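Long-range contacts in oxidoreductase, NAD-binding/iron-sulfur cluster-binding protein (PDB 6ZXU), which is a reductive dehalogenase that binds cobalamin and two iron-sulfur clusters, and probably uses them to remove halogen atoms from organic substrates: residues A[114-119]-A[446-451]; A[428-433]-A[450-455]. All coordinates share one frame; numbering follows the deposited sequence.

Interaction 1. Residues A[114-119]-A[446-451]; sequences AYFLDA and ASQSMR
Over one face of the Phe116 ring lies CD of Arg451, a CH-pi contact with CD 3.8 Å from the ring centroid, while Ser447 O and Gln448 CA meet the same ring at its edge, in its plane. With its CG anti to the backbone N (chi1 172°), the phenyl group reaches out from the end of its helix to the backbone of the other helix, and CZ comes to 3.6 Å from Ser447 O. A flat, apolar ring suits this place because the CD methylene of the extended arginine can sit over its face. Beyond the ring the guanidinium meets Asp118 edge-on in a salt bridge, opposite charges suiting the place: Arg451 NH2 donates to the syn lone pair of Asp118 OD2 at 2.6 Å, with OD2 7° out of the guanidinium plane, and NE adds a weak bond to OD2 at 3.1 Å. The carboxylate and guanidinium planes are 68° apart. Asp118, its CB pointing toward helix 445-469, is the C-prime residue of the Schellman motif that ends helix 103-116. Leu117 packs back against helix 168-190, Phe116 and Ser447 also touch Leu343 of helix 342-354, and the contact thus joins the end of helix 103-116 to the start of helix 445-469.

Interaction 2. Residues A[428-433]-A[450-455]; sequences IDQGYE and MRAYMR
CG1 of Ile428 stands anti to the carbonyl carbon (chi1 -53°), which puts CG2 anti to the backbone N and directs it at helix 445-469, where it meets Ala452 CB at 4.0 Å. On the helix, the Arg451 chain runs extended from CG to NE and carries NH1 to the end of strand 422-429. NH1 donates to Asp429 O at 2.9 Å; it approaches in the carbonyl plane, although the oxygen lies 23° out of the guanidinium plane. A water completes the grip, accepting from Arg451 NH1 at 2.8 Å and donating to Gln430 O at 2.6 Å. A lysine in its place would probably leave Asp429 O, and the water at Gln430 O, without their donor, Asp118 still being held by Arg455. Alanine suits position 452 because its small methyl allows the strand close to the helix, with the CA atoms of Ile428 and Ala452 5.7 Å apart. After strand 422-429 the chain enters an Asx turn, in which Asp429 OD1 accepts from Gly431 N at 2.8 Å; OD1 also pairs with Arg513. Gly431 holds backbone angles that would press a CB against the preceding carbonyl oxygen. The Asx turn leads from an inner strand of a four-stranded antiparallel sheet into helix 432-437, beside the cobalamin pocket to which Gln430 and Tyr453 belong.

In the fold
Helix 445-469 is common to both contacts, whose centres lie about 6 Å apart, and Arg451 ties them together by reaching the turn after helix 103-116 with one edge and the end of strand 422-429 with NH1. One helical turn on, Arg455 joins the same junction: its NH1 forms a salt bridge to Asp118 OD2 at 2.7 Å and its NH2 probably hydrogen-bonds to Leu117 O at 2.9 Å, while Glu178 pairs with the same guanidinium. Gln448 NE2 bonds to Gln430 O, a further tie from interaction 1 to interaction 2. Cobalamin touches Ser449, Gln430 and Tyr453, and the Gln430 side chain is about 4 Å from it at nearest atoms.

Interaction 1. Residues A[114-119]-A[446-451]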
loop_
_atom_site.group_PDB
_atom_site.type_symbol
_atom_site.label_atom_id
_atom_site.label_comp_id
_atom_site.label_asym_id
_atom_site.label_seq_id
_atom_site.Cartn_x
_atom_site.Cartn_y
_atom_site.Cartn_z
ATOM N N ALA A 114 -11.569 8.413 3.564
ATOM C CA ALA A 114 -11.673 8.297 2.147
ATOM C C ALA A 114 -10.390 8.701 1.415
ATOM O O ALA A 114 -9.979 8.053 0.464
ATOM C CB ALA A 114 -12.853 9.078 1.659
ATOM N N TYR A 115 -9.743 9.768 1.873
ATOM C CA TYR A 115 -8.512 10.239 1.300
ATOM C C TYR A 115 -7.397 9.205 1.568
ATOM O O TYR A 115 -6.577 8.973 0.699
ATOM C CB TYR A 115 -8.111 11.632 1.882
ATOM C CG TYR A 115 -8.931 12.768 1.299
ATOM C CD1 TYR A 115 -8.986 12.952 -0.068
ATOM C CD2 TYR A 115 -9.658 13.614 2.086
ATOM C CE1 TYR A 115 -9.697 13.973 -0.638
ATOM C CE2 TYR A 115 -10.392 14.630 1.519
ATOM C CZ TYR A 115 -10.409 14.824 0.183
ATOM O OH TYR A 115 -11.066 15.847 -0.397
ATOM N N PHE A 116 -7.387 8.596 2.749
ATOM C CA PHE A 116 -6.484 7.493 3.092
ATOM C C PHE A 116 -6.575 6.352 2.054
ATOM O O PHE A 116 -5.550 5.776 1.636
ATOM C CB PHE A 116 -6.757 7.028 4.491
ATOM C CG PHE A 116 -6.022 5.774 4.900
ATOM C CD1 PHE A 116 -4.625 5.818 5.141
ATOM C CD2 PHE A 116 -6.672 4.601 5.110
ATOM C CE1 PHE A 116 -3.948 4.715 5.561
ATOM C CE2 PHE A 116 -5.977 3.436 5.502
ATOM C CZ PHE A 116 -4.619 3.521 5.734
ATOM N N LEU A 117 -7.772 6.105 1.553
ATOM C CA LEU A 117 -8.022 5.060 0.547
ATOM C C LEU A 117 -7.854 5.565 -0.850
ATOM O O LEU A 117 -8.207 4.898 -1.796
ATOM C CB LEU A 117 -9.407 4.459 0.741
ATOM C CG LEU A 117 -9.686 3.816 2.062
ATOM C CD1 LEU A 117 -11.130 3.381 2.145
ATOM C CD2 LEU A 117 -8.820 2.601 2.312
ATOM N N ASP A 118 -7.310 6.761 -1.001
ATOM C CA ASP A 118 -7.015 7.355 -2.283
ATOM C C ASP A 118 -8.275 7.815 -3.096
ATOM O O ASP A 118 -8.250 7.852 -4.310
ATOM C CB ASP A 118 -6.075 6.472 -3.101
ATOM C CG ASP A 118 -4.825 6.136 -2.340
ATOM O OD1 ASP A 118 -4.050 7.097 -2.039
ATOM O OD2 ASP A 118 -4.649 4.937 -1.961
ATOM N N ALA A 119 -9.326 8.283 -2.409
ATOM C CA ALA A 119 -10.282 9.151 -3.061
ATOM C C ALA A 119 -9.562 10.409 -3.513
ATOM O O ALA A 119 -8.654 10.871 -2.873
ATOM C CB ALA A 119 -11.430 9.535 -2.102
ATOM N N ALA A 446 -1.920 -1.502 11.620
ATOM C CA ALA A 446 -2.337 -2.576 10.778
ATOM C C ALA A 446 -3.251 -2.112 9.651
ATOM O O ALA A 446 -3.255 -2.733 8.570
ATOM C CB ALA A 446 -3.035 -3.645 11.557
ATOM N N SER A 447 -4.017 -1.041 9.858
ATOM C CA SER A 447 -4.825 -0.498 8.757
ATOM C C SER A 447 -3.966 0.080 7.667
ATOM O O SER A 447 -4.344 0.026 6.478
ATOM C CB SER A 447 -5.828 0.575 9.315
ATOM O OG SER A 447 -6.889 -0.004 10.037
ATOM N N GLN A 448 -2.800 0.631 7.998
ATOM C CA GLN A 448 -1.853 1.064 6.983
ATOM C C GLN A 448 -1.312 -0.099 6.189
ATOM O O GLN A 448 -1.229 -0.051 4.950
ATOM C CB GLN A 448 -0.694 1.865 7.596
ATOM C CG GLN A 448 -1.086 3.262 8.102
ATOM C CD GLN A 448 0.109 4.231 8.194
ATOM O OE1 GLN A 448 0.729 4.358 9.257
ATOM N NE2 GLN A 448 0.454 4.896 7.051
ATOM N N SER A 449 -0.985 -1.168 6.854
ATOM C CA SER A 449 -0.541 -2.421 6.159
ATOM C C SER A 449 -1.622 -2.982 5.258
ATOM O O SER A 449 -1.376 -3.318 4.102
ATOM C CB SER A 449 -0.155 -3.494 7.196
ATOM O OG SER A 449 0.973 -3.094 7.908
ATOM N N MET A 450 -2.842 -3.054 5.768
ATOM C CA MET A 450 -3.935 -3.729 5.040
ATOM C C MET A 450 -4.400 -2.941 3.846
ATOM O O MET A 450 -4.763 -3.535 2.831
ATOM C CB MET A 450 -5.128 -4.014 5.972
ATOM C CG MET A 450 -4.892 -5.060 7.049
ATOM S SD MET A 450 -4.534 -6.708 6.338
ATOM C CE MET A 450 -3.035 -7.189 7.301
ATOM N N ARG A 451 -4.477 -1.614 3.974
ATOM C CA ARG A 451 -4.788 -0.803 2.808
ATOM C C ARG A 451 -3.842 -1.127 1.648
ATOM O O ARG A 451 -4.248 -1.367 0.543
ATOM C CB ARG A 451 -4.699 0.673 3.125
ATOM C CG ARG A 451 -4.749 1.558 1.871
ATOM C CD ARG A 451 -4.261 2.956 2.037
ATOM N NE ARG A 451 -3.919 3.582 0.771
ATOM C CZ ARG A 451 -2.713 3.452 0.194
ATOM N NH1 ARG A 451 -1.722 2.794 0.823
ATOM N NH2 ARG A 451 -2.462 4.007 -0.967
#

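Interaction 2. Residues A[428-433]-A[450-455]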
loop_
_atom_site.group_PDB
_atom_site.type_symbol
_atom_site.label_atom_id
_atom_site.label_comp_id
_atom_site.label_asym_id
_atom_site.label_seq_id
_atom_site.Cartn_x
_atom_site.Cartn_y
_atom_site.Cartn_z
ATOM N N ILE A 428 3.368 -0.396 -3.272
ATOM C CA ILE A 428 2.293 0.507 -2.844
ATOM C C ILE A 428 2.811 1.261 -1.619
ATOM O O ILE A 428 3.182 0.633 -0.631
ATOM C CB ILE A 428 1.019 -0.268 -2.509
ATOM C CG1 ILE A 428 0.584 -1.204 -3.637
ATOM C CG2 ILE A 428 -0.087 0.705 -2.146
ATOM C CD1 ILE A 428 0.202 -0.424 -4.881
ATOM N N ASP A 429 2.804 2.569 -1.710
ATOM C CA ASP A 429 3.231 3.479 -0.653
ATOM C C ASP A 429 2.242 3.325 0.515
ATOM O O ASP A 429 1.033 3.415 0.336
ATOM C CB ASP A 429 3.295 4.922 -1.158
ATOM C CG ASP A 429 3.903 5.875 -0.165
ATOM O OD1 ASP A 429 3.924 5.567 1.086
ATOM O OD2 ASP A 429 4.286 6.990 -0.604
ATOM N N GLN A 430 2.754 3.015 1.699
ATOM C CA GLN A 430 1.898 2.884 2.874
ATOM C C GLN A 430 1.259 4.215 3.377
ATOM O O GLN A 430 0.236 4.139 4.085
ATOM C CB GLN A 430 2.594 2.244 4.034
ATOM C CG GLN A 430 2.722 0.736 3.868
ATOM C CD GLN A 430 2.854 -0.005 5.212
ATOM O OE1 GLN A 430 2.179 0.300 6.180
ATOM N NE2 GLN A 430 3.751 -1.002 5.230
ATOM N N GLY A 431 1.845 5.333 3.012
ATOM C CA GLY A 431 1.264 6.630 3.294
ATOM C C GLY A 431 2.076 7.459 4.279
ATOM O O GLY A 431 1.949 7.235 5.482
ATOM N N TYR A 432 2.783 8.472 3.785
ATOM C CA TYR A 432 3.590 9.316 4.617
ATOM C C TYR A 432 2.787 10.082 5.686
ATOM O O TYR A 432 3.167 10.105 6.863
ATOM C CB TYR A 432 4.445 10.290 3.790
ATOM C CG TYR A 432 5.274 11.234 4.675
ATOM C CD1 TYR A 432 6.392 10.805 5.329
ATOM C CD2 TYR A 432 4.865 12.532 4.909
ATOM C CE1 TYR A 432 7.125 11.631 6.098
ATOM C CE2 TYR A 432 5.565 13.346 5.741
ATOM C CZ TYR A 432 6.724 12.907 6.303
ATOM O OH TYR A 432 7.413 13.768 7.128
ATOM N N GLU A 433 1.652 10.645 5.285
ATOM C CA GLU A 433 0.996 11.658 6.148
ATOM C C GLU A 433 0.275 10.970 7.317
ATOM O O GLU A 433 0.380 11.462 8.437
ATOM C CB GLU A 433 0.014 12.502 5.373
ATOM C CG GLU A 433 0.732 13.619 4.583
ATOM C CD GLU A 433 1.440 13.167 3.259
ATOM O OE1 GLU A 433 2.201 14.014 2.621
ATOM O OE2 GLU A 433 1.257 11.946 2.875
ATOM N N MET A 450 -2.842 -3.054 5.768
ATOM C CA MET A 450 -3.935 -3.729 5.040
ATOM C C MET A 450 -4.400 -2.941 3.846
ATOM O O MET A 450 -4.763 -3.535 2.831
ATOM C CB MET A 450 -5.128 -4.014 5.972
ATOM C CG MET A 450 -4.892 -5.060 7.049
ATOM S SD MET A 450 -4.534 -6.708 6.338
ATOM C CE MET A 450 -3.035 -7.189 7.301
ATOM N N ARG A 451 -4.477 -1.614 3.974
ATOM C CA ARG A 451 -4.788 -0.803 2.808
ATOM C C ARG A 451 -3.842 -1.127 1.648
ATOM O O ARG A 451 -4.248 -1.367 0.543
ATOM C CB ARG A 451 -4.699 0.673 3.125
ATOM C CG ARG A 451 -4.749 1.558 1.871
ATOM C CD ARG A 451 -4.261 2.956 2.037
ATOM N NE ARG A 451 -3.919 3.582 0.771
ATOM C CZ ARG A 451 -2.713 3.452 0.194
ATOM N NH1 ARG A 451 -1.722 2.794 0.823
ATOM N NH2 ARG A 451 -2.462 4.007 -0.967
ATOM N N ALA A 452 -2.559 -1.175 1.927
ATOM C CA ALA A 452 -1.570 -1.419 0.889
ATOM C C ALA A 452 -1.703 -2.851 0.353
ATOM O O ALA A 452 -1.549 -3.056 -0.840
ATOM C CB ALA A 452 -0.174 -1.113 1.445
ATOM N N TYR A 453 -1.923 -3.803 1.235
ATOM C CA TYR A 453 -2.164 -5.215 0.869
ATOM C C TYR A 453 -3.407 -5.357 -0.011
ATOM O O TYR A 453 -3.348 -5.978 -1.076
ATOM C CB TYR A 453 -2.391 -6.027 2.090
ATOM C CG TYR A 453 -1.129 -6.407 2.810
ATOM C CD1 TYR A 453 0.026 -6.601 2.128
ATOM C CD2 TYR A 453 -1.148 -6.678 4.139
ATOM C CE1 TYR A 453 1.157 -7.026 2.785
ATOM C CE2 TYR A 453 -0.021 -7.056 4.830
ATOM C CZ TYR A 453 1.129 -7.289 4.146
ATOM O OH TYR A 453 2.299 -7.772 4.810
ATOM N N MET A 454 -4.476 -4.694 0.374
ATOM C CA MET A 454 -5.686 -4.725 -0.371
ATOM C C MET A 454 -5.565 -4.070 -1.727
ATOM O O MET A 454 -5.950 -4.662 -2.760
ATOM C CB MET A 454 -6.814 -4.083 0.459
ATOM C CG MET A 454 -8.217 -4.037 -0.177
ATOM S SD MET A 454 -8.334 -2.615 -1.253
ATOM C CE MET A 454 -7.832 -1.147 -0.183
ATOM N N ARG A 455 -4.994 -2.894 -1.778
ATOM C CA ARG A 455 -4.816 -2.192 -3.034
ATOM C C ARG A 455 -3.907 -2.944 -3.984
ATOM O O ARG A 455 -4.198 -3.058 -5.217
ATOM C CB ARG A 455 -4.240 -0.816 -2.791
ATOM C CG ARG A 455 -3.996 0.040 -4.014
ATOM C CD ARG A 455 -5.240 0.329 -4.844
ATOM N NE ARG A 455 -6.380 0.752 -3.995
ATOM C CZ ARG A 455 -6.474 1.956 -3.389
ATOM N NH1 ARG A 455 -5.506 2.861 -3.535
ATOM N NH2 ARG A 455 -7.542 2.245 -2.617
HETATM O O HOH W 1 -1.463 2.208 3.538
#